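Local coordinates for protein endoglucanase E (Clostridium thermocellum, PDB 2WAO) that probably removes acetyl groups from plant cell-wall polysaccharides through its C-terminal family 2 carbohydrate esterase domain, which also binds cellulose-derived glucan chains, at residues M156-T162 with H316-A320; P214-V218 with I327-W333; K233-V237 with Y275-V279; H255-G261 with K290-F296. All coordinates share one frame; numbering follows the deposited sequence.

Interaction 1. Residues M156-T162 with H316-A320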
# COMPACT_ATOMS: atom_id res chain seq x y z
N MET A 156 -2.19 8.45 -3.42
CA MET A 156 -3.42 9.06 -2.86
C MET A 156 -4.37 7.97 -2.28
O MET A 156 -5.60 8.14 -2.23
CB MET A 156 -4.10 9.99 -3.86
CG MET A 156 -3.27 11.26 -4.20
SD MET A 156 -2.90 12.23 -2.71
CE MET A 156 -4.51 12.90 -2.34
N SER A 157 -3.79 6.82 -1.88
CA SER A 157 -4.54 5.83 -1.11
C SER A 157 -4.71 6.34 0.32
O SER A 157 -3.91 7.16 0.81
CB SER A 157 -3.81 4.49 -1.07
OG SER A 157 -2.69 4.57 -0.21
N TYR A 158 -5.77 5.88 0.98
CA TYR A 158 -5.96 6.26 2.41
C TYR A 158 -4.70 5.89 3.19
O TYR A 158 -4.37 6.57 4.18
CB TYR A 158 -7.17 5.57 3.03
CG TYR A 158 -6.98 4.10 3.26
CD1 TYR A 158 -6.62 3.63 4.54
CD2 TYR A 158 -7.11 3.17 2.21
CE1 TYR A 158 -6.40 2.29 4.77
CE2 TYR A 158 -6.89 1.80 2.43
CZ TYR A 158 -6.54 1.38 3.70
OH TYR A 158 -6.29 0.07 3.98
N ALA A 159 -4.05 4.79 2.82
CA ALA A 159 -2.87 4.32 3.51
C ALA A 159 -1.69 5.31 3.39
O ALA A 159 -1.04 5.67 4.39
CB ALA A 159 -2.48 2.95 2.98
N ALA A 160 -1.42 5.78 2.16
CA ALA A 160 -0.30 6.71 1.96
C ALA A 160 -0.58 8.05 2.61
O ALA A 160 0.32 8.70 3.19
CB ALA A 160 -0.04 6.92 0.48
N ILE A 161 -1.83 8.47 2.55
CA ILE A 161 -2.18 9.78 3.07
C ILE A 161 -2.06 9.73 4.64
O ILE A 161 -1.51 10.67 5.29
CB ILE A 161 -3.64 10.12 2.68
CG1 ILE A 161 -3.78 10.33 1.15
CG2 ILE A 161 -4.10 11.39 3.48
CD1 ILE A 161 -5.27 10.30 0.71
N THR A 162 -2.53 8.62 5.22
CA THR A 162 -2.45 8.39 6.70
C THR A 162 -0.96 8.39 7.14
O THR A 162 -0.58 9.02 8.12
CB THR A 162 -3.15 7.04 7.07
OG1 THR A 162 -4.57 7.16 6.83
CG2 THR A 162 -2.96 6.67 8.57
N HIS A 316 -10.95 8.16 -0.16
CA HIS A 316 -9.64 7.86 0.46
C HIS A 316 -9.25 8.91 1.50
O HIS A 316 -8.76 8.56 2.57
CB HIS A 316 -8.53 7.70 -0.58
CG HIS A 316 -8.54 6.37 -1.28
ND1 HIS A 316 -7.95 5.25 -0.73
CD2 HIS A 316 -9.03 5.98 -2.49
CE1 HIS A 316 -8.03 4.24 -1.59
NE2 HIS A 316 -8.72 4.64 -2.65
N GLN A 317 -9.50 10.19 1.20
CA GLN A 317 -9.21 11.24 2.13
C GLN A 317 -10.04 11.10 3.41
O GLN A 317 -9.48 11.19 4.47
CB GLN A 317 -9.34 12.63 1.49
CG GLN A 317 -8.24 12.83 0.44
CD GLN A 317 -8.42 14.08 -0.37
OE1 GLN A 317 -9.50 14.35 -0.89
NE2 GLN A 317 -7.34 14.87 -0.48
N LEU A 318 -11.34 10.85 3.30
CA LEU A 318 -12.19 10.61 4.48
C LEU A 318 -11.66 9.43 5.33
O LEU A 318 -11.68 9.47 6.57
CB LEU A 318 -13.63 10.31 4.08
CG LEU A 318 -14.46 11.48 3.50
CD1 LEU A 318 -15.89 11.02 3.29
CD2 LEU A 318 -14.35 12.73 4.44
N MET A 319 -11.29 8.36 4.67
CA MET A 319 -10.75 7.18 5.35
C MET A 319 -9.48 7.55 6.10
O MET A 319 -9.27 7.17 7.27
CB MET A 319 -10.48 6.10 4.31
CG MET A 319 -11.70 5.48 3.72
SD MET A 319 -11.26 4.28 2.37
CE MET A 319 -10.64 2.94 3.34
N ALA A 320 -8.62 8.29 5.41
CA ALA A 320 -7.34 8.69 6.01
C ALA A 320 -7.59 9.56 7.26
O ALA A 320 -6.93 9.35 8.26
CB ALA A 320 -6.47 9.44 5.00
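Y158 and H316 join the start of helix 158-165 to helix 313-331 in the SGNH-hydrolase domain, the two short helical segments crossing at -48° with 8.2 Å between their axes. The bond between them runs from Y158 N to H316 ND1 (2.8 Å), the amide lying 27° out of the imidazole plane. It uses an amide of the first helical turn, while the neighbouring S157, in one of its two conformers, serves as N-cap by accepting from A160 N through OG. The Y158 side chain swings its CG between the backbone N and the carbonyl carbon (chi1 72°), which lays the phenol beside the second helix. M319, bent at its last torsion, curls its methyl over one face of that ring, with CE 3.9 Å from the centroid; its SD stands obliquely to the ring as a Met-aromatic contact. A159 CB covers the opposite face, so the phenol is held between two methyl groups. Further along, Q317 CG meets I161 CD1, and A320 is tightly packed, its CB 3.4 Å from I161 CG2. T162 OG1 donates to Y158 O and lies 3.3 Å from A320 CA; OG1 and T162 N reach that carbonyl oxygen from opposite faces of its plane.

Interaction 2. Residues P214-V218 with I327-W333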
# COMPACT_ATOMS: atom_id res chain seq x y z
N PRO A 214 7.10 -2.55 12.15
CA PRO A 214 6.22 -1.37 12.30
C PRO A 214 5.64 -1.36 13.74
O PRO A 214 5.51 -2.46 14.36
CB PRO A 214 5.12 -1.65 11.26
CG PRO A 214 5.00 -3.13 11.28
CD PRO A 214 6.42 -3.64 11.41
N GLN A 215 5.28 -0.17 14.24
CA GLN A 215 4.57 -0.05 15.49
C GLN A 215 3.08 -0.23 15.24
O GLN A 215 2.32 -0.44 16.17
CB GLN A 215 4.84 1.31 16.17
CG GLN A 215 6.32 1.58 16.46
CD GLN A 215 7.06 2.28 15.34
OE1 GLN A 215 6.48 2.65 14.35
NE2 GLN A 215 8.35 2.47 15.51
N VAL A 216 2.65 -0.10 13.95
CA VAL A 216 1.22 -0.16 13.63
C VAL A 216 1.07 -1.06 12.41
O VAL A 216 1.82 -0.92 11.45
CB VAL A 216 0.67 1.23 13.21
CG1 VAL A 216 -0.82 1.13 12.83
CG2 VAL A 216 0.80 2.21 14.36
N VAL A 217 0.06 -1.94 12.45
CA VAL A 217 -0.33 -2.72 11.28
C VAL A 217 -1.83 -2.41 11.07
O VAL A 217 -2.59 -2.43 12.02
CB VAL A 217 -0.08 -4.24 11.49
CG1 VAL A 217 -0.56 -5.09 10.26
CG2 VAL A 217 1.41 -4.49 11.76
N VAL A 218 -2.23 -2.17 9.83
CA VAL A 218 -3.61 -1.92 9.45
C VAL A 218 -4.02 -3.02 8.47
O VAL A 218 -3.36 -3.23 7.44
CB VAL A 218 -3.76 -0.49 8.80
CG1 VAL A 218 -5.21 -0.22 8.35
CG2 VAL A 218 -3.31 0.61 9.79
N ILE A 327 -5.24 5.97 15.04
CA ILE A 327 -3.84 5.67 15.34
C ILE A 327 -3.25 6.73 16.31
O ILE A 327 -2.59 6.37 17.29
CB ILE A 327 -3.02 5.53 14.08
CG1 ILE A 327 -3.50 4.31 13.29
CG2 ILE A 327 -1.54 5.35 14.44
CD1 ILE A 327 -2.99 4.30 11.82
N LYS A 328 -3.55 8.00 16.07
CA LYS A 328 -3.07 9.06 16.99
C LYS A 328 -3.52 8.78 18.42
O LYS A 328 -2.72 8.89 19.34
CB LYS A 328 -3.60 10.45 16.58
CG LYS A 328 -2.80 11.10 15.50
CD LYS A 328 -3.34 12.52 15.21
CE LYS A 328 -2.38 13.23 14.26
NZ LYS A 328 -3.04 14.44 13.63
N ASN A 329 -4.80 8.43 18.58
CA ASN A 329 -5.41 8.05 19.85
C ASN A 329 -4.68 6.92 20.58
O ASN A 329 -4.33 7.07 21.78
CB ASN A 329 -6.86 7.63 19.64
CG ASN A 329 -7.59 7.29 20.97
OD1 ASN A 329 -8.10 6.18 21.15
ND2 ASN A 329 -7.69 8.26 21.85
N LYS A 330 -4.49 5.79 19.89
CA LYS A 330 -3.85 4.62 20.51
C LYS A 330 -2.36 4.75 20.71
O LYS A 330 -1.82 4.18 21.67
CB LYS A 330 -4.12 3.32 19.74
CG LYS A 330 -5.59 3.04 19.52
CD LYS A 330 -6.33 2.76 20.79
CE LYS A 330 -7.79 2.48 20.43
NZ LYS A 330 -8.64 2.43 21.64
N LEU A 331 -1.68 5.40 19.78
CA LEU A 331 -0.22 5.45 19.79
C LEU A 331 0.30 6.70 20.53
O LEU A 331 1.45 6.73 20.92
CB LEU A 331 0.34 5.38 18.35
CG LEU A 331 0.44 3.85 18.17
CD1 LEU A 331 -0.73 3.15 17.52
CD2 LEU A 331 1.79 3.27 17.87
N GLY A 332 -0.53 7.72 20.69
CA GLY A 332 -0.04 9.05 21.07
C GLY A 332 0.89 9.68 20.03
O GLY A 332 1.87 10.33 20.38
N TRP A 333 0.60 9.43 18.74
CA TRP A 333 1.40 9.94 17.63
C TRP A 333 0.88 11.31 17.15
O TRP A 333 0.45 11.48 16.01
CB TRP A 333 1.35 8.95 16.49
CG TRP A 333 2.37 7.85 16.58
CD1 TRP A 333 3.20 7.58 17.62
CD2 TRP A 333 2.60 6.87 15.58
NE1 TRP A 333 3.98 6.46 17.32
CE2 TRP A 333 3.62 6.02 16.06
CE3 TRP A 333 2.06 6.64 14.29
CZ2 TRP A 333 4.10 4.93 15.31
CZ3 TRP A 333 2.53 5.56 13.55
CH2 TRP A 333 3.54 4.71 14.07
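V216 holds CG1 anti to its backbone N (chi1 178°), which places CG2 beside the N and turns it toward I327, L331 and W333. CG2 of V216 touches all three residues, nearest to L331 CD1 at 3.6 Å; W333 CH2 and I327 CG2 follow slightly farther off. Its other branch, CG1, meets the end of the isoleucine at I327 CD1. W333, with its CG beside its own backbone N (chi1 -85°), reaches back from beyond the helix end so that the six-membered part of the indole slides past V216. One face of the indole is covered by L331 CD2, a neighbour from its own segment, and this methyl also touches Q215 CB at 4.0 Å. In fold terms, the last turns of helix 313-331 pack on the beginning of strand 216-220, the central strand of the five-stranded parallel sheet of the SGNH-hydrolase domain; V218 CG2 extends the contact along the strand to I327 CD1. G332 leaves the helix with positive phi, and the chain then turns to W333. At the outer end Q215 bends at its second torsion, and its amide plane stands 78° from the indole. OE1 comes to the indole edge, 3.4 Å from W333 CZ2, while its hydrogen bond is made to K124 N; NE2 of the same amide binds E122 O. R123, between those two residues in sequence, makes a cation-pi contact with the W333 ring.

Interaction 3. Residues K233-V237 with Y275-V279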
# COMPACT_ATOMS: atom_id res chain seq x y z
N LYS A 233 -18.74 -18.48 7.88
CA LYS A 233 -18.29 -17.80 9.10
C LYS A 233 -17.05 -18.44 9.76
O LYS A 233 -16.06 -17.76 10.02
CB LYS A 233 -19.38 -17.67 10.14
CG LYS A 233 -18.92 -16.88 11.36
CD LYS A 233 -20.01 -16.75 12.40
CE LYS A 233 -19.51 -15.91 13.57
NZ LYS A 233 -20.64 -15.60 14.50
N THR A 234 -17.12 -19.74 10.06
CA THR A 234 -15.98 -20.37 10.74
C THR A 234 -14.67 -20.24 9.95
O THR A 234 -13.61 -19.91 10.52
CB THR A 234 -16.31 -21.86 11.10
OG1 THR A 234 -17.48 -21.85 11.93
CG2 THR A 234 -15.19 -22.45 11.90
N LYS A 235 -14.77 -20.45 8.64
CA LYS A 235 -13.66 -20.37 7.71
C LYS A 235 -13.04 -18.96 7.72
O LYS A 235 -11.82 -18.79 7.88
CB LYS A 235 -14.13 -20.72 6.31
CG LYS A 235 -13.01 -20.76 5.27
CD LYS A 235 -13.49 -21.22 3.85
CE LYS A 235 -12.28 -21.75 3.06
NZ LYS A 235 -12.42 -21.68 1.55
N PHE A 236 -13.90 -17.96 7.58
CA PHE A 236 -13.48 -16.55 7.59
C PHE A 236 -12.85 -16.09 8.93
O PHE A 236 -11.77 -15.46 8.94
CB PHE A 236 -14.64 -15.64 7.15
CG PHE A 236 -14.23 -14.17 7.08
CD1 PHE A 236 -13.64 -13.65 5.92
CD2 PHE A 236 -14.38 -13.34 8.19
CE1 PHE A 236 -13.25 -12.31 5.85
CE2 PHE A 236 -13.99 -12.00 8.14
CZ PHE A 236 -13.42 -11.49 6.98
N VAL A 237 -13.54 -16.37 10.04
CA VAL A 237 -13.07 -15.99 11.34
C VAL A 237 -11.73 -16.68 11.63
O VAL A 237 -10.79 -16.04 12.09
CB VAL A 237 -14.13 -16.26 12.42
CG1 VAL A 237 -13.50 -16.12 13.85
CG2 VAL A 237 -15.31 -15.24 12.24
N TYR A 275 -18.40 -10.49 11.76
CA TYR A 275 -17.28 -11.46 11.86
C TYR A 275 -15.96 -10.82 12.33
O TYR A 275 -15.32 -11.34 13.25
CB TYR A 275 -17.06 -12.21 10.54
CG TYR A 275 -18.22 -13.03 10.04
CD1 TYR A 275 -19.38 -13.23 10.80
CD2 TYR A 275 -18.16 -13.59 8.76
CE1 TYR A 275 -20.45 -13.98 10.28
CE2 TYR A 275 -19.23 -14.32 8.24
CZ TYR A 275 -20.35 -14.53 9.03
OH TYR A 275 -21.39 -15.26 8.47
N VAL A 276 -15.59 -9.67 11.73
CA VAL A 276 -14.35 -8.95 12.10
C VAL A 276 -14.45 -8.43 13.54
O VAL A 276 -13.47 -8.48 14.29
CB VAL A 276 -13.99 -7.86 11.08
CG1 VAL A 276 -12.72 -7.03 11.49
CG2 VAL A 276 -13.80 -8.51 9.63
N THR A 277 -15.63 -7.92 13.98
CA THR A 277 -15.66 -7.43 15.35
C THR A 277 -15.58 -8.63 16.30
O THR A 277 -15.04 -8.50 17.40
CB THR A 277 -16.92 -6.57 15.68
OG1 THR A 277 -18.08 -7.35 15.38
CG2 THR A 277 -16.94 -5.25 14.87
N GLU A 278 -16.10 -9.79 15.88
CA GLU A 278 -15.97 -11.01 16.71
C GLU A 278 -14.49 -11.38 16.85
O GLU A 278 -14.01 -11.70 17.95
CB GLU A 278 -16.78 -12.17 16.12
CG GLU A 278 -16.71 -13.45 16.94
CD GLU A 278 -17.75 -14.49 16.49
OE1 GLU A 278 -18.97 -14.15 16.40
OE2 GLU A 278 -17.31 -15.65 16.21
N VAL A 279 -13.76 -11.30 15.75
CA VAL A 279 -12.31 -11.55 15.75
C VAL A 279 -11.60 -10.63 16.74
O VAL A 279 -10.82 -11.10 17.59
CB VAL A 279 -11.72 -11.45 14.30
CG1 VAL A 279 -10.21 -11.42 14.37
CG2 VAL A 279 -12.22 -12.63 13.42
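K233 and E278 form a salt bridge between helices 233-250 and 266-285, with K233 NZ 2.9 Å from E278 OE1. The ammonium meets that oxygen on its syn side, 23° out of the carboxylate plane, and the two side chains cross at about a right angle. Both reach the meeting point fully stretched: the lysine starts with CG anti to the backbone N (chi1 -176°) and stays extended through all its torsions. On the way its methylene chain passes over one face of the Y275 ring, where CG sits 3.6 Å from the centroid in a CH-pi contact, and CB and CD lie against the ring's CZ and CE1. Deeper in, F236 brings CD2 to within 3.7 Å of Y275 CB, and the edge of the phenyl ring meets V276 CG2, 3.8 Å from F236 CE2. V237 divides its two methyls, CG2 resting on Y275 CB and CG1 sliding past V279 CG2 at 3.7 Å. The helical segments cross at -52°, their axes 10.3 Å apart. Both helices belong to the parallel alpha/beta domain of the SGNH hydrolases, and V276 also packs on C258 and V260 of the sheet. F226 adds a further aromatic group, edge-to-face with F236 and in contact with Y275. The contact thus grades from a charged outer edge to an apolar interior: the aliphatic part of K233 shields the tyrosine face while its ammonium stays with E278, a pairing that probably favours the positive charge on the lysine.

Interaction 4. Residues H255-G261 with K290-F296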
# COMPACT_ATOMS: atom_id res chain seq x y z
N HIS A 255 0.64 -2.42 17.31
CA HIS A 255 -0.80 -2.15 17.47
C HIS A 255 -1.47 -2.55 16.16
O HIS A 255 -1.08 -2.06 15.08
CB HIS A 255 -1.02 -0.67 17.72
CG HIS A 255 -0.43 -0.17 19.01
ND1 HIS A 255 -1.20 0.05 20.13
CD2 HIS A 255 0.85 0.12 19.36
CE1 HIS A 255 -0.42 0.48 21.12
NE2 HIS A 255 0.83 0.54 20.68
N ILE A 256 -2.48 -3.43 16.24
CA ILE A 256 -3.08 -3.99 14.99
C ILE A 256 -4.50 -3.42 14.82
O ILE A 256 -5.36 -3.60 15.72
CB ILE A 256 -3.12 -5.55 15.00
CG1 ILE A 256 -1.68 -6.10 15.15
CG2 ILE A 256 -3.82 -6.11 13.70
CD1 ILE A 256 -1.62 -7.66 15.36
N PHE A 257 -4.76 -2.77 13.69
CA PHE A 257 -6.09 -2.15 13.41
C PHE A 257 -6.79 -2.95 12.34
O PHE A 257 -6.27 -3.05 11.21
CB PHE A 257 -5.89 -0.68 12.97
CG PHE A 257 -5.42 0.19 14.08
CD1 PHE A 257 -6.35 0.92 14.84
CD2 PHE A 257 -4.05 0.30 14.37
CE1 PHE A 257 -5.91 1.74 15.89
CE2 PHE A 257 -3.61 1.10 15.42
CZ PHE A 257 -4.53 1.82 16.17
N CYS A 258 -7.92 -3.55 12.71
CA CYS A 258 -8.72 -4.41 11.79
C CYS A 258 -9.90 -3.61 11.23
O CYS A 258 -10.74 -3.11 12.01
CB CYS A 258 -9.24 -5.63 12.55
SG CYS A 258 -7.91 -6.65 13.17
N CYS A 259 -9.96 -3.45 9.91
CA CYS A 259 -10.84 -2.40 9.34
C CYS A 259 -11.86 -2.97 8.39
O CYS A 259 -11.55 -3.90 7.64
CB CYS A 259 -10.02 -1.34 8.57
SG CYS A 259 -8.70 -0.58 9.50
N VAL A 260 -13.08 -2.43 8.43
CA VAL A 260 -14.11 -2.84 7.48
C VAL A 260 -14.62 -1.58 6.75
O VAL A 260 -14.89 -0.58 7.39
CB VAL A 260 -15.27 -3.56 8.25
CG1 VAL A 260 -16.43 -3.79 7.35
CG2 VAL A 260 -14.76 -4.93 8.79
N GLY A 261 -14.76 -1.64 5.43
CA GLY A 261 -15.40 -0.58 4.65
C GLY A 261 -14.34 -0.03 3.70
O GLY A 261 -13.17 -0.31 3.88
N LYS A 290 -3.96 -4.97 22.18
CA LYS A 290 -3.49 -4.12 21.08
C LYS A 290 -3.97 -4.60 19.70
O LYS A 290 -3.24 -4.53 18.73
CB LYS A 290 -1.97 -4.00 21.14
CG LYS A 290 -1.52 -3.34 22.45
CD LYS A 290 -0.06 -3.58 22.72
CE LYS A 290 0.78 -2.89 21.68
NZ LYS A 290 2.22 -2.71 22.14
N VAL A 291 -5.23 -5.05 19.64
CA VAL A 291 -5.96 -5.37 18.42
C VAL A 291 -7.26 -4.54 18.54
O VAL A 291 -7.97 -4.58 19.58
CB VAL A 291 -6.31 -6.82 18.29
CG1 VAL A 291 -6.98 -7.04 16.90
CG2 VAL A 291 -5.05 -7.61 18.30
N TYR A 292 -7.51 -3.75 17.51
CA TYR A 292 -8.61 -2.76 17.47
C TYR A 292 -9.44 -2.91 16.23
O TYR A 292 -8.99 -3.44 15.20
CB TYR A 292 -8.06 -1.34 17.47
CG TYR A 292 -6.93 -1.13 18.46
CD1 TYR A 292 -7.17 -1.13 19.85
CD2 TYR A 292 -5.64 -0.93 18.01
CE1 TYR A 292 -6.09 -0.91 20.77
CE2 TYR A 292 -4.54 -0.72 18.91
CZ TYR A 292 -4.81 -0.74 20.29
OH TYR A 292 -3.74 -0.53 21.13
N PHE A 293 -10.66 -2.39 16.33
CA PHE A 293 -11.58 -2.35 15.20
C PHE A 293 -11.81 -0.93 14.64
O PHE A 293 -11.97 0.05 15.42
CB PHE A 293 -12.93 -2.96 15.59
CG PHE A 293 -13.92 -2.96 14.47
CD1 PHE A 293 -13.74 -3.80 13.36
CD2 PHE A 293 -15.03 -2.09 14.50
CE1 PHE A 293 -14.63 -3.82 12.31
CE2 PHE A 293 -15.94 -2.09 13.43
CZ PHE A 293 -15.73 -2.95 12.32
N VAL A 294 -11.85 -0.82 13.32
CA VAL A 294 -12.21 0.48 12.67
C VAL A 294 -13.18 0.23 11.54
O VAL A 294 -12.96 -0.66 10.71
CB VAL A 294 -10.97 1.26 12.11
CG1 VAL A 294 -11.37 2.64 11.53
CG2 VAL A 294 -9.83 1.34 13.14
N GLU A 295 -14.28 0.97 11.52
CA GLU A 295 -15.20 0.91 10.37
C GLU A 295 -15.20 2.21 9.58
O GLU A 295 -15.44 3.31 10.15
CB GLU A 295 -16.62 0.53 10.78
CG GLU A 295 -17.51 0.43 9.52
CD GLU A 295 -18.94 -0.11 9.79
OE1 GLU A 295 -19.22 -0.49 10.97
OE2 GLU A 295 -19.72 -0.16 8.80
N PHE A 296 -14.90 2.11 8.28
CA PHE A 296 -15.08 3.23 7.35
C PHE A 296 -16.50 3.17 6.85
O PHE A 296 -16.91 2.17 6.25
CB PHE A 296 -14.09 3.15 6.20
CG PHE A 296 -12.64 3.01 6.65
CD1 PHE A 296 -11.97 4.10 7.20
CD2 PHE A 296 -11.95 1.81 6.44
CE1 PHE A 296 -10.62 4.01 7.56
CE2 PHE A 296 -10.61 1.70 6.80
CZ PHE A 296 -9.94 2.79 7.36
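F257 and Y292 meet obliquely in the apolar centre, their rings 4.8 Å apart between centroids and inclined at 40°. Y292 CD2 sits over the F257 face, displaced toward the rim and 3.4 Å from F257 CE1, while V294 CG2 comes to the F257 edge. On the same side of the sheet C259 rests against V294 and F296: its CB is 3.6 Å from F296 CE2, and SG stands obliquely to that ring. The other side carries C258 SG against V291 CG1, and V260 CG2 at the edge of the F293 ring, 3.7 Å from CE1. F293 gets there with its CG anti to the backbone N (chi1 -180°), which lays CD1 against C258 O. These pairs belong to parallel neighbours in the five-stranded sheet, the two strands of a beta-alpha-beta unit connected through helix 266-285. Six backbone hydrogen bonds fasten them, from I256 N to K290 O at one end to F296 N to V260 O at the other; between them C258 N donates to Y292 O, and C258 O receives V294 N. Strand 291-295 is outermost in the sheet, whereas strand 255-260 also bonds to strand 216-220. At the polar edge H255 ND1 and Y292 OH share a hydrogen bond of 2.8 Å, the rings rim to rim with planes only 15° apart. K290 bends at its third torsion to set CE centrally over the imidazole, 3.6 Å from its centroid, while its NZ binds D253 O.

How the interactions relate
Interactions 2 and 4 share the parallel sheet: Q215 O to H255 N and V217 O to F257 N, both 2.8 Å, probably link their strands by hydrogen bonds, and L331 CD2 packs 3.6 Å from H255 CD2. Helix 313-331 serves both interaction 1 and interaction 2, and the two touch where T162 CG2 of interaction 1 lies 4.0 Å from I327 CD1 of interaction 2. F296 ties interaction 4 to interaction 1, with F296 CE1 3.5 Å from M319 O. Interaction 3 packs on interaction 4 through V276 and T277, whereas its nearest atoms stay about 12 Å from interaction 1. None of the four supplies a glycan-pocket residue; bound glucose is about 9 Å from G261, 11 Å from the M319 side chain and 14 Å from that of F236.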